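Local structure of cell surface protein (Faecalibacterium prausnitzii A2-165, 4GT6) at residues A[245-250]-A[259-264]; A[223-226]-A[232-235]; A[38-43]-A[93-98]; A[149-154]-A[165-170]; A[339-344]-A[369-374]. The protein is of unknown function but, as an extracellular protein with BspA-type leucine-rich repeats in this part of its chain, probably binds other proteins. All blocks are in the same frame, centred on the assembly; numbering follows the deposited sequence.

Contact 1 of 5, residues A[245-250]-A[259-264]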
# COMPACT_ATOMS: atom_id res chain seq x y z
N PRO A 245 -24.68 -8.99 2.31
CA PRO A 245 -24.37 -10.29 1.69
C PRO A 245 -24.25 -10.21 0.18
O PRO A 245 -23.60 -11.06 -0.40
CB PRO A 245 -25.58 -11.17 2.08
CG PRO A 245 -26.24 -10.46 3.19
CD PRO A 245 -26.01 -9.01 2.96
N ALA A 246 -24.89 -9.22 -0.47
CA ALA A 246 -24.84 -9.11 -1.93
C ALA A 246 -24.43 -7.72 -2.40
O ALA A 246 -24.74 -6.72 -1.74
CB ALA A 246 -26.21 -9.45 -2.53
N PHE A 247 -23.79 -7.67 -3.57
CA PHE A 247 -23.45 -6.39 -4.18
C PHE A 247 -23.58 -6.52 -5.68
O PHE A 247 -23.18 -7.53 -6.24
CB PHE A 247 -22.04 -5.90 -3.79
CG PHE A 247 -21.71 -4.54 -4.39
CD1 PHE A 247 -22.39 -3.39 -3.98
CD2 PHE A 247 -20.73 -4.41 -5.38
CE1 PHE A 247 -22.10 -2.14 -4.55
CE2 PHE A 247 -20.40 -3.15 -5.91
CZ PHE A 247 -21.10 -2.03 -5.51
N LYS A 248 -24.20 -5.54 -6.32
CA LYS A 248 -24.29 -5.49 -7.78
C LYS A 248 -23.43 -4.32 -8.23
O LYS A 248 -23.70 -3.16 -7.88
CB LYS A 248 -25.75 -5.34 -8.28
CG LYS A 248 -25.84 -5.30 -9.82
CD LYS A 248 -27.30 -5.22 -10.33
CE LYS A 248 -27.94 -3.83 -10.22
NZ LYS A 248 -29.43 -3.92 -10.36
N ILE A 249 -22.40 -4.62 -9.02
CA ILE A 249 -21.52 -3.56 -9.54
C ILE A 249 -22.36 -2.72 -10.54
O ILE A 249 -23.01 -3.28 -11.42
CB ILE A 249 -20.26 -4.18 -10.19
CG1 ILE A 249 -19.40 -4.88 -9.11
CG2 ILE A 249 -19.45 -3.09 -10.95
CD1 ILE A 249 -18.32 -5.83 -9.70
N PRO A 250 -22.38 -1.38 -10.41
CA PRO A 250 -23.24 -0.58 -11.29
C PRO A 250 -22.86 -0.64 -12.76
O PRO A 250 -21.68 -0.69 -13.13
CB PRO A 250 -23.05 0.86 -10.80
CG PRO A 250 -22.52 0.74 -9.41
CD PRO A 250 -21.75 -0.55 -9.35
N HIS A 259 -7.19 -6.14 -6.67
CA HIS A 259 -7.51 -6.26 -5.23
C HIS A 259 -8.69 -5.36 -4.78
O HIS A 259 -8.79 -5.04 -3.60
CB HIS A 259 -6.23 -5.97 -4.39
CG HIS A 259 -5.11 -6.92 -4.72
ND1 HIS A 259 -3.98 -6.51 -5.42
CD2 HIS A 259 -5.01 -8.25 -4.49
CE1 HIS A 259 -3.24 -7.60 -5.57
NE2 HIS A 259 -3.81 -8.66 -5.01
N ALA A 260 -9.61 -4.98 -5.71
CA ALA A 260 -10.71 -4.06 -5.34
C ALA A 260 -11.64 -4.68 -4.29
O ALA A 260 -12.21 -3.95 -3.48
CB ALA A 260 -11.52 -3.66 -6.58
N PHE A 261 -11.78 -6.02 -4.30
CA PHE A 261 -12.65 -6.73 -3.35
C PHE A 261 -11.85 -7.71 -2.51
O PHE A 261 -12.41 -8.67 -1.99
CB PHE A 261 -13.76 -7.50 -4.08
CG PHE A 261 -14.85 -6.71 -4.75
CD1 PHE A 261 -14.69 -6.22 -6.04
CD2 PHE A 261 -16.09 -6.54 -4.13
CE1 PHE A 261 -15.72 -5.52 -6.68
CE2 PHE A 261 -17.12 -5.82 -4.76
CZ PHE A 261 -16.93 -5.32 -6.04
N ASP A 262 -10.54 -7.49 -2.33
CA ASP A 262 -9.79 -8.46 -1.56
C ASP A 262 -10.25 -8.48 -0.10
O ASP A 262 -10.70 -7.45 0.44
CB ASP A 262 -8.26 -8.27 -1.69
CG ASP A 262 -7.61 -7.02 -1.06
OD1 ASP A 262 -8.33 -6.17 -0.52
OD2 ASP A 262 -6.37 -6.92 -1.10
N SER A 263 -10.23 -9.69 0.51
CA SER A 263 -10.51 -9.94 1.92
C SER A 263 -11.88 -9.44 2.41
O SER A 263 -11.99 -9.01 3.57
CB SER A 263 -9.40 -9.38 2.80
OG SER A 263 -8.18 -10.05 2.52
N CYS A 264 -12.94 -9.54 1.58
CA CYS A 264 -14.29 -9.18 2.04
C CYS A 264 -14.77 -10.25 3.01
O CYS A 264 -14.90 -11.41 2.63
CB CYS A 264 -15.25 -9.02 0.88
SG CYS A 264 -14.89 -7.60 -0.16
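With CG anti to the carbonyl carbon at Phe-261 (chi1 -70°) and anti to the backbone N at Phe-247 (chi1 -178°), the two rings are directed at each other. The side chains cross at about a right angle and close a gap of 10.8 Å between their CA atoms. Phe-247 CD2 comes in at the edge of the Phe-261 ring, in its plane, and lies 3.9 Å from Phe-261 CE2. Ile-249 reaches the same end of the ring at a slant. Its CD1 sits between two ring atoms, 3.9 Å from Phe-261 CZ and 4.0 Å from Phe-261 CE1, and CG1 of the same isoleucine also reaches CZ. The contact is wholly apolar, and all three residues are buried. Tyr-238 and Phe-284 stack on the Phe-261 ring, while Leu-235 packs against all three residues. Without this ring, as with an alanine here, Phe-247 CD2 and Ile-249 CD1 would probably lose their shared neighbour and a gap open in the core. Behind the ring the chain makes a type I turn from His-259 to Asp-262 and a type II turn from Phe-261 to Cys-264, and Asp-262 ties this bend to Arg-237 through a salt bridge. Ala-260, Phe-261 and Cys-264 match the Ala-Phe-x-x-Cys pattern of the BspA-type leucine-rich repeat, in which the phenylalanine fills the core behind the parallel sheet.

Contact 2 of 5, residues A[223-226]-A[232-235]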
# COMPACT_ATOMS: atom_id res chain seq x y z
N VAL A 223 -18.50 2.84 -2.00
CA VAL A 223 -17.52 2.08 -2.78
C VAL A 223 -16.66 3.12 -3.47
O VAL A 223 -17.21 4.12 -3.95
CB VAL A 223 -18.20 1.10 -3.78
CG1 VAL A 223 -17.17 0.42 -4.67
CG2 VAL A 223 -19.06 0.06 -3.06
N LEU A 224 -15.33 2.93 -3.50
CA LEU A 224 -14.48 3.93 -4.15
C LEU A 224 -14.26 3.58 -5.61
O LEU A 224 -13.90 2.45 -5.94
CB LEU A 224 -13.11 4.02 -3.42
CG LEU A 224 -12.20 5.19 -3.85
CD1 LEU A 224 -12.84 6.57 -3.52
CD2 LEU A 224 -10.84 5.07 -3.13
N TYR A 225 -14.42 4.59 -6.47
CA TYR A 225 -14.23 4.48 -7.91
C TYR A 225 -13.23 5.49 -8.40
O TYR A 225 -13.00 6.50 -7.74
CB TYR A 225 -15.57 4.73 -8.67
CG TYR A 225 -16.64 3.70 -8.37
CD1 TYR A 225 -17.51 3.86 -7.30
CD2 TYR A 225 -16.76 2.55 -9.14
CE1 TYR A 225 -18.45 2.87 -6.97
CE2 TYR A 225 -17.70 1.56 -8.84
CZ TYR A 225 -18.56 1.74 -7.76
OH TYR A 225 -19.49 0.77 -7.45
N GLU A 226 -12.72 5.25 -9.60
CA GLU A 226 -11.93 6.20 -10.40
C GLU A 226 -12.81 6.55 -11.58
O GLU A 226 -13.24 5.65 -12.30
CB GLU A 226 -10.61 5.58 -10.87
CG GLU A 226 -9.82 6.50 -11.80
CD GLU A 226 -8.52 5.87 -12.23
OE1 GLU A 226 -7.57 5.85 -11.42
OE2 GLU A 226 -8.51 5.24 -13.31
N ASP A 232 -16.26 6.70 -18.04
CA ASP A 232 -16.10 5.33 -17.54
C ASP A 232 -15.66 5.34 -16.10
O ASP A 232 -14.96 6.27 -15.68
CB ASP A 232 -15.04 4.55 -18.33
CG ASP A 232 -15.46 4.01 -19.69
OD1 ASP A 232 -16.67 4.05 -20.01
OD2 ASP A 232 -14.57 3.49 -20.42
N TYR A 233 -15.98 4.27 -15.36
CA TYR A 233 -15.51 4.13 -14.00
C TYR A 233 -14.74 2.83 -13.83
O TYR A 233 -15.07 1.84 -14.48
CB TYR A 233 -16.68 4.12 -13.00
CG TYR A 233 -17.45 5.41 -12.86
CD1 TYR A 233 -18.35 5.81 -13.83
CD2 TYR A 233 -17.35 6.18 -11.71
CE1 TYR A 233 -19.12 6.97 -13.68
CE2 TYR A 233 -18.10 7.35 -11.55
CZ TYR A 233 -19.00 7.72 -12.52
OH TYR A 233 -19.76 8.86 -12.36
N ALA A 234 -13.78 2.83 -12.93
CA ALA A 234 -13.10 1.62 -12.49
C ALA A 234 -13.43 1.48 -11.01
O ALA A 234 -13.33 2.47 -10.27
CB ALA A 234 -11.58 1.71 -12.70
N LEU A 235 -13.84 0.29 -10.56
CA LEU A 235 -14.10 0.07 -9.14
C LEU A 235 -12.75 -0.21 -8.48
O LEU A 235 -12.07 -1.17 -8.86
CB LEU A 235 -15.07 -1.12 -8.94
CG LEU A 235 -15.75 -1.23 -7.57
CD1 LEU A 235 -17.03 -2.05 -7.68
CD2 LEU A 235 -14.83 -1.89 -6.50
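Tyr-225 and Leu-235 form an antiparallel non-hydrogen-bonded pair and contribute the two largest shares of the buried surface. The tyrosine has CG beside its backbone N (chi1 -64°), which sets the ring slantwise across the leucine: CD2 lies 3.6 Å from Leu-235 CA, CE2 lies 3.6 Å from Leu-235 CG, and further out the hydroxyl OH is 3.7 Å from Leu-235 CD1. Leu-235 takes the other course, with CG anti to its backbone N (chi1 -163°), and this brings its branch point up against Val-223 as well. Val-223 CG1 touches Leu-235 CG at 3.6 Å, the two side chains crossing at about a right angle. On the far flank of Tyr-225, its CB meets the edge of the Tyr-233 ring, 3.8 Å from CD2. Glu-226 and Ala-234, the neighbouring pair, are hydrogen-bonded: each backbone N donates to the other's O at 2.9 Å, Glu-226 N to Ala-234 O and Ala-234 N to Glu-226 O. Glu-226 runs out extended, and its OE1 is held by Tyr-217 OH. Phe-247 of strand 246-248 covers the side where Val-223, Tyr-225 and Leu-235 gather. The whole is a beta hairpin at the edge of a mixed sheet in the solenoid, with strand 233-237 passing on to parallel pairing with strand 253-256.

Contact 3 of 5, residues A[38-43]-A[93-98]. With EDO (1,2-ethanediol), chain M; EDO (1,2-ethanediol), chain Q.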
# COMPACT_ATOMS: atom_id res chain seq x y z
N ILE A 38 20.60 14.13 18.82
CA ILE A 38 21.26 14.75 17.67
C ILE A 38 21.72 16.14 18.11
O ILE A 38 20.92 16.85 18.71
CB ILE A 38 20.31 14.80 16.43
CG1 ILE A 38 19.82 13.37 15.98
CG2 ILE A 38 20.94 15.62 15.28
CD1 ILE A 38 20.90 12.43 15.46
N PRO A 39 22.99 16.53 17.87
CA PRO A 39 23.44 17.85 18.33
C PRO A 39 22.74 18.99 17.58
O PRO A 39 22.42 18.84 16.41
CB PRO A 39 24.95 17.83 18.03
CG PRO A 39 25.10 16.87 16.90
CD PRO A 39 24.07 15.79 17.18
N ALA A 40 22.44 20.09 18.29
CA ALA A 40 21.82 21.29 17.71
C ALA A 40 22.87 22.11 16.96
O ALA A 40 22.54 22.90 16.06
CB ALA A 40 21.17 22.12 18.80
N GLN A 41 24.12 21.98 17.39
CA GLN A 41 25.24 22.72 16.80
C GLN A 41 26.52 21.87 16.81
O GLN A 41 26.70 21.02 17.69
CB GLN A 41 25.47 24.07 17.52
CG GLN A 41 25.87 24.00 18.99
CD GLN A 41 26.25 25.34 19.59
OE1 GLN A 41 25.59 26.37 19.37
NE2 GLN A 41 27.32 25.35 20.37
N VAL A 42 27.38 22.10 15.81
CA VAL A 42 28.70 21.48 15.68
C VAL A 42 29.71 22.60 15.46
O VAL A 42 29.37 23.66 14.92
CB VAL A 42 28.79 20.37 14.59
CG1 VAL A 42 27.96 19.14 14.98
CG2 VAL A 42 28.38 20.90 13.22
N THR A 43 30.96 22.35 15.85
CA THR A 43 32.03 23.33 15.70
C THR A 43 33.07 22.82 14.71
O THR A 43 33.43 21.63 14.73
CB THR A 43 32.66 23.65 17.07
OG1 THR A 43 31.63 24.16 17.92
CG2 THR A 43 33.80 24.69 16.99
N THR A 93 11.53 12.36 19.10
CA THR A 93 10.97 13.59 19.67
C THR A 93 11.81 14.84 19.37
O THR A 93 12.93 14.73 18.88
CB THR A 93 10.84 13.45 21.18
OG1 THR A 93 12.13 13.22 21.76
CG2 THR A 93 9.83 12.36 21.59
N ILE A 94 11.28 16.02 19.70
CA ILE A 94 12.01 17.26 19.51
C ILE A 94 12.61 17.66 20.83
O ILE A 94 11.91 17.66 21.84
CB ILE A 94 11.13 18.40 18.89
CG1 ILE A 94 10.36 17.93 17.61
CG2 ILE A 94 11.99 19.66 18.60
CD1 ILE A 94 11.26 17.51 16.41
N GLN A 95 13.88 18.05 20.82
CA GLN A 95 14.58 18.52 22.00
C GLN A 95 13.80 19.62 22.69
O GLN A 95 13.28 20.52 22.02
CB GLN A 95 15.99 19.00 21.63
CG GLN A 95 16.87 19.37 22.85
CD GLN A 95 18.27 19.80 22.48
OE1 GLN A 95 18.80 19.48 21.41
NE2 GLN A 95 18.92 20.51 23.39
N ASP A 96 13.66 19.52 24.03
CA ASP A 96 12.98 20.49 24.90
C ASP A 96 11.49 20.62 24.58
O ASP A 96 10.87 21.62 24.96
CB ASP A 96 13.69 21.86 24.85
CG ASP A 96 15.12 21.80 25.33
OD1 ASP A 96 15.38 21.13 26.36
OD2 ASP A 96 15.99 22.43 24.69
N ASN A 97 10.91 19.62 23.87
CA ASN A 97 9.50 19.55 23.48
C ASN A 97 9.09 20.81 22.67
O ASN A 97 7.94 21.25 22.71
CB ASN A 97 8.59 19.35 24.74
CG ASN A 97 7.19 18.87 24.46
OD1 ASN A 97 6.95 17.94 23.67
ND2 ASN A 97 6.22 19.47 25.14
N LYS A 98 10.04 21.39 21.92
CA LYS A 98 9.76 22.54 21.06
C LYS A 98 9.01 22.07 19.80
O LYS A 98 9.11 20.89 19.47
CB LYS A 98 11.07 23.25 20.67
CG LYS A 98 11.63 24.12 21.78
CD LYS A 98 13.04 24.56 21.46
CE LYS A 98 13.58 25.49 22.52
NZ LYS A 98 15.02 25.77 22.32
C1 EDO M . 7.22 18.36 18.96
O1 EDO M . 7.41 18.68 20.33
C2 EDO M . 6.04 19.13 18.32
O2 EDO M . 6.10 19.08 16.89
C1 EDO Q . 35.27 20.79 18.77
O1 EDO Q . 35.06 19.47 19.25
C2 EDO Q . 35.80 20.72 17.31
O2 EDO Q . 34.84 20.06 16.50
O HOH W 1 18.49 17.08 20.27
O HOH W 2 21.55 19.35 21.25
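Gln-95 reaches from the end of strand 91-94, in the parallel sheet of the BspA-type leucine-rich repeats, toward Ile-38 and Ala-40, which follow strand 35-37 of the same sheet. Strand 68-71 lies between the two, and Gln-70 touches both sides, bonding to the backbone of Ile-38 and packing on the Gln-95 side chain. Direct contact is slight: Ala-40 CB is 4.4 Å from Gln-95 OE1, and only 54 Å² is buried. The glutamine spans the distance by stretching out, CG anti to its backbone N (chi1 -174°) and the chain straight beyond it.

Bound 1,2-ethanediol molecules, probably from the crystallisation liquor, sit at the far ends of both segments. One donates to Thr-43 O, the other to Lys-98 O, and the latter also lies against Ile-94 CG1.

Polar linkage across the contact is through water, two molecules converging on the one amide oxygen. The first is within bonding distance of both Ile-38 O and Gln-95 OE1, although it has more acceptors around it than protons to give. The second is clearer: it accepts from Ala-40 N at 3.2 Å and donates to Gln-95 OE1 at 2.8 Å.

Contact 4 of 5, residues A[149-154]-A[165-170]. With EDO (1,2-ethanediol), chain J.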
# COMPACT_ATOMS: atom_id res chain seq x y z
N THR A 149 1.58 17.74 -0.71
CA THR A 149 0.77 17.68 -1.96
C THR A 149 0.57 16.27 -2.50
O THR A 149 -0.19 16.08 -3.45
CB THR A 149 1.35 18.62 -3.03
OG1 THR A 149 2.72 18.27 -3.26
CG2 THR A 149 1.24 20.10 -2.61
N SER A 150 1.23 15.27 -1.93
CA SER A 150 0.96 13.88 -2.32
C SER A 150 1.38 12.91 -1.25
O SER A 150 2.21 13.23 -0.40
CB SER A 150 1.64 13.51 -3.64
OG SER A 150 3.05 13.52 -3.53
N VAL A 151 0.78 11.72 -1.27
CA VAL A 151 1.18 10.66 -0.36
C VAL A 151 2.04 9.77 -1.24
O VAL A 151 1.51 9.12 -2.14
CB VAL A 151 -0.02 9.93 0.29
CG1 VAL A 151 0.48 8.78 1.18
CG2 VAL A 151 -0.85 10.91 1.11
N ALA A 152 3.37 9.80 -1.04
CA ALA A 152 4.31 9.08 -1.92
C ALA A 152 4.11 7.55 -1.84
O ALA A 152 3.48 7.05 -0.90
CB ALA A 152 5.75 9.45 -1.58
N ASP A 153 4.56 6.84 -2.87
CA ASP A 153 4.34 5.40 -3.00
C ASP A 153 4.83 4.61 -1.79
O ASP A 153 5.90 4.91 -1.24
CB ASP A 153 4.98 4.84 -4.28
CG ASP A 153 6.48 4.98 -4.36
OD1 ASP A 153 6.96 6.09 -4.69
OD2 ASP A 153 7.17 4.00 -4.05
N GLY A 154 4.00 3.67 -1.35
CA GLY A 154 4.29 2.77 -0.24
C GLY A 154 4.54 3.44 1.09
O GLY A 154 5.13 2.83 1.98
N VAL A 165 -6.13 7.84 9.30
CA VAL A 165 -5.22 8.76 8.62
C VAL A 165 -6.04 9.96 8.20
O VAL A 165 -7.08 9.81 7.54
CB VAL A 165 -4.41 8.17 7.43
CG1 VAL A 165 -3.56 9.26 6.74
CG2 VAL A 165 -3.50 7.04 7.88
N THR A 166 -5.57 11.15 8.55
CA THR A 166 -6.21 12.39 8.12
C THR A 166 -5.36 13.01 7.02
O THR A 166 -4.19 13.33 7.24
CB THR A 166 -6.43 13.33 9.31
OG1 THR A 166 -7.25 12.65 10.26
CG2 THR A 166 -7.09 14.67 8.90
N LEU A 167 -5.95 13.11 5.81
CA LEU A 167 -5.25 13.72 4.68
C LEU A 167 -5.70 15.16 4.53
O LEU A 167 -6.89 15.45 4.69
CB LEU A 167 -5.49 12.95 3.37
CG LEU A 167 -4.96 11.50 3.31
CD1 LEU A 167 -5.16 10.95 1.91
CD2 LEU A 167 -3.49 11.44 3.64
N PRO A 168 -4.76 16.08 4.20
CA PRO A 168 -5.15 17.49 4.05
C PRO A 168 -5.74 17.81 2.68
O PRO A 168 -5.56 17.04 1.74
CB PRO A 168 -3.80 18.21 4.21
CG PRO A 168 -2.82 17.27 3.63
CD PRO A 168 -3.32 15.89 3.98
N ASP A 169 -6.37 18.99 2.56
CA ASP A 169 -6.95 19.46 1.31
C ASP A 169 -5.89 19.62 0.20
O ASP A 169 -6.22 19.49 -0.98
CB ASP A 169 -7.65 20.81 1.57
CG ASP A 169 -8.84 20.76 2.52
OD1 ASP A 169 -9.35 19.64 2.79
OD2 ASP A 169 -9.30 21.84 2.97
N SER A 170 -4.60 19.82 0.58
CA SER A 170 -3.54 20.04 -0.40
C SER A 170 -3.12 18.75 -1.15
O SER A 170 -2.43 18.86 -2.17
CB SER A 170 -2.32 20.67 0.28
OG SER A 170 -1.90 19.92 1.41
C1 EDO J . -7.49 7.67 4.76
O1 EDO J . -8.37 8.75 4.98
C2 EDO J . -6.49 8.06 3.66
O2 EDO J . -7.21 8.44 2.50
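Ser-170 OG is gripped twice, by the backbone O of Val-148 and the backbone N of Gly-147, which fixes this residue beside Thr-149. The site belongs to the BspA-type leucine-rich-repeat solenoid, where segment 165-170 runs on toward strand 173-174, the parallel partner of strand 150-151. Glu-146 adds to the hold from outside: one carboxylate oxygen takes Ser-170 N and the other takes Asp-169 N, so the bend after Pro-168 is tied to the chain just before Thr-149. Across the contact itself no conventional hydrogen bond forms. Instead Thr-149 CA points its hydrogen at Ser-170 O, 3.4 Å away and fairly straight at 154°, with CB and CG2 of the threonine each 3.9 Å from that same Ser-170 O. Thr-172 bonds to Thr-149 O through its hydroxyl and pairs with Thr-149 through the backbone as well.

Deeper in, the touch is apolar. Val-151 CG2 is anti to the carbonyl carbon, as is Leu-167 CG (chi1 -64°), and that valine branch faces the leucine. The two side chains cross at about a right angle. An alanine at Leu-167 would remove both methyl branches and is likely to leave Val-151 CG2 without its partner and a gap between the coils. The leucine's other branch, CD1, lies against a 1,2-ethanediol molecule, probably from the crystallisation liquor, with diol O2 3.3 Å away; diol O1 donates to Val-165 O at 3.1 Å. Between the segments the closest side-chain approach is Leu-167 CD2 to Val-151 CG2, at 3.7 Å.

Contact 5 of 5, residues A[339-344]-A[369-374]; sequences IAIPSS and SQWNAI
The backbones of segment 339-344, which opens with strand 339-341, and of the short helix 368-372 come nearest at Ser-343 and Gln-370, whose CA atoms are 7.5 Å apart. Past Ile-341 the first chain leaves its strand at Pro-342 and bends through Ser-343 and Ser-344. The second is helical from Ser-369, and Ile-374 N bonds back to Trp-371 O at 3.2 Å. Two side chains bring the backbones together. Trp-371 has CG anti to its backbone N (chi1 -178°), which swings the indole away from the helix and over toward the strand. Ile-341 answers with an extended chain, CG1 beside the backbone N and CD1 carried outward by chi2 of 169°. The methyl CD1 meets the rim of the indole close to the ring plane, 4.1 Å from Trp-371 CH2, and the side chains cross at about a right angle. Strand 361-364 lies alongside: Ile-362 touches both residues, and Tyr-364 meets the indole edge-to-face. Nearer the surface, Gln-370 NE2 passes Ser-343 CB at 4.1 Å, while Gln-370 OE1 is occupied by Ser-367 N. With no hydrogen bond between the segments and 132 Å² buried, what joins the helix to the end of strand 338-341 here is hydrophobic contact: an aromatic edge resting on the last apolar residue of that strand in the repeat sheet.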
# COMPACT_ATOMS: atom_id res chain seq x y z
N ILE A 339 -16.87 -26.87 -11.70
CA ILE A 339 -16.46 -25.73 -12.52
C ILE A 339 -16.82 -26.02 -13.98
O ILE A 339 -16.50 -27.08 -14.49
CB ILE A 339 -14.98 -25.28 -12.34
CG1 ILE A 339 -14.68 -24.01 -13.22
CG2 ILE A 339 -13.99 -26.42 -12.62
CD1 ILE A 339 -13.69 -23.07 -12.67
N ALA A 340 -17.53 -25.08 -14.61
CA ALA A 340 -17.86 -25.19 -16.03
C ALA A 340 -16.84 -24.36 -16.81
O ALA A 340 -16.69 -23.17 -16.53
CB ALA A 340 -19.28 -24.73 -16.31
N ILE A 341 -16.07 -25.00 -17.69
CA ILE A 341 -15.02 -24.34 -18.48
C ILE A 341 -15.43 -24.32 -19.97
O ILE A 341 -15.63 -25.39 -20.55
CB ILE A 341 -13.65 -25.04 -18.26
CG1 ILE A 341 -13.20 -24.91 -16.76
CG2 ILE A 341 -12.59 -24.47 -19.23
CD1 ILE A 341 -12.02 -25.75 -16.33
N PRO A 342 -15.55 -23.12 -20.59
CA PRO A 342 -15.91 -23.08 -22.02
C PRO A 342 -14.72 -23.47 -22.90
O PRO A 342 -13.57 -23.34 -22.47
CB PRO A 342 -16.32 -21.62 -22.22
CG PRO A 342 -15.47 -20.85 -21.25
CD PRO A 342 -15.35 -21.76 -20.04
N SER A 343 -15.01 -23.89 -24.15
CA SER A 343 -13.96 -24.32 -25.08
C SER A 343 -13.09 -23.14 -25.55
O SER A 343 -12.01 -23.38 -26.10
CB SER A 343 -14.56 -25.07 -26.27
OG SER A 343 -15.47 -24.24 -26.97
N SER A 344 -13.51 -21.88 -25.29
CA SER A 344 -12.68 -20.71 -25.61
C SER A 344 -11.41 -20.64 -24.71
O SER A 344 -10.45 -19.97 -25.09
CB SER A 344 -13.50 -19.42 -25.47
OG SER A 344 -13.98 -19.26 -24.14
N SER A 369 -9.68 -33.95 -27.21
CA SER A 369 -8.54 -33.46 -27.98
C SER A 369 -8.31 -31.97 -27.66
O SER A 369 -7.18 -31.57 -27.38
CB SER A 369 -8.78 -33.66 -29.48
OG SER A 369 -7.72 -33.13 -30.25
N GLN A 370 -9.40 -31.17 -27.66
CA GLN A 370 -9.36 -29.74 -27.34
C GLN A 370 -8.85 -29.55 -25.90
O GLN A 370 -8.00 -28.70 -25.67
CB GLN A 370 -10.75 -29.11 -27.51
CG GLN A 370 -11.17 -28.90 -28.96
CD GLN A 370 -12.51 -28.20 -29.02
OE1 GLN A 370 -13.56 -28.80 -28.75
NE2 GLN A 370 -12.52 -26.92 -29.34
N TRP A 371 -9.33 -30.41 -24.95
CA TRP A 371 -8.91 -30.37 -23.54
C TRP A 371 -7.38 -30.57 -23.42
O TRP A 371 -6.73 -29.81 -22.71
CB TRP A 371 -9.65 -31.44 -22.71
CG TRP A 371 -9.27 -31.42 -21.26
CD1 TRP A 371 -8.43 -32.28 -20.62
CD2 TRP A 371 -9.65 -30.43 -20.29
NE1 TRP A 371 -8.29 -31.91 -19.30
CE2 TRP A 371 -9.02 -30.77 -19.07
CE3 TRP A 371 -10.50 -29.31 -20.32
CZ2 TRP A 371 -9.20 -30.03 -17.90
CZ3 TRP A 371 -10.67 -28.57 -19.17
CH2 TRP A 371 -10.05 -28.94 -17.97
N ASN A 372 -6.83 -31.58 -24.13
CA ASN A 372 -5.40 -31.91 -24.12
C ASN A 372 -4.54 -30.80 -24.76
O ASN A 372 -3.37 -30.67 -24.40
CB ASN A 372 -5.16 -33.24 -24.83
CG ASN A 372 -5.69 -34.43 -24.06
OD1 ASN A 372 -5.75 -34.44 -22.83
ND2 ASN A 372 -6.05 -35.49 -24.78
N ALA A 373 -5.13 -29.99 -25.67
CA ALA A 373 -4.46 -28.88 -26.35
C ALA A 373 -4.36 -27.61 -25.45
O ALA A 373 -3.65 -26.67 -25.82
CB ALA A 373 -5.19 -28.55 -27.64
N ILE A 374 -5.02 -27.59 -24.27
CA ILE A 374 -4.96 -26.46 -23.35
C ILE A 374 -3.52 -26.35 -22.81
O ILE A 374 -2.98 -27.34 -22.30
CB ILE A 374 -6.01 -26.57 -22.21
CG1 ILE A 374 -7.46 -26.47 -22.78
CG2 ILE A 374 -5.76 -25.53 -21.08
CD1 ILE A 374 -8.61 -26.66 -21.73

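In the fold
The contacts follow one another along the curved solenoid, from contact 3 near the N-terminal end to contact 5 near the C-terminal end, whose centres are about 69 Å apart. Contacts 1 and 2 are the pair that touch: their centres lie about 12 Å apart, and Phe-261 CZ is 3.7 Å from Leu-235 CD1, so the hairpin and the following repeat share one core. Contact 4 sits between, with its centre about 20 Å from that of contact 2 and 28 Å from that of contact 3. No active site is known. The sodium ion, at Ser-297 and Glu-320, lies about 12 Å from the Ser-343 side chain of contact 5.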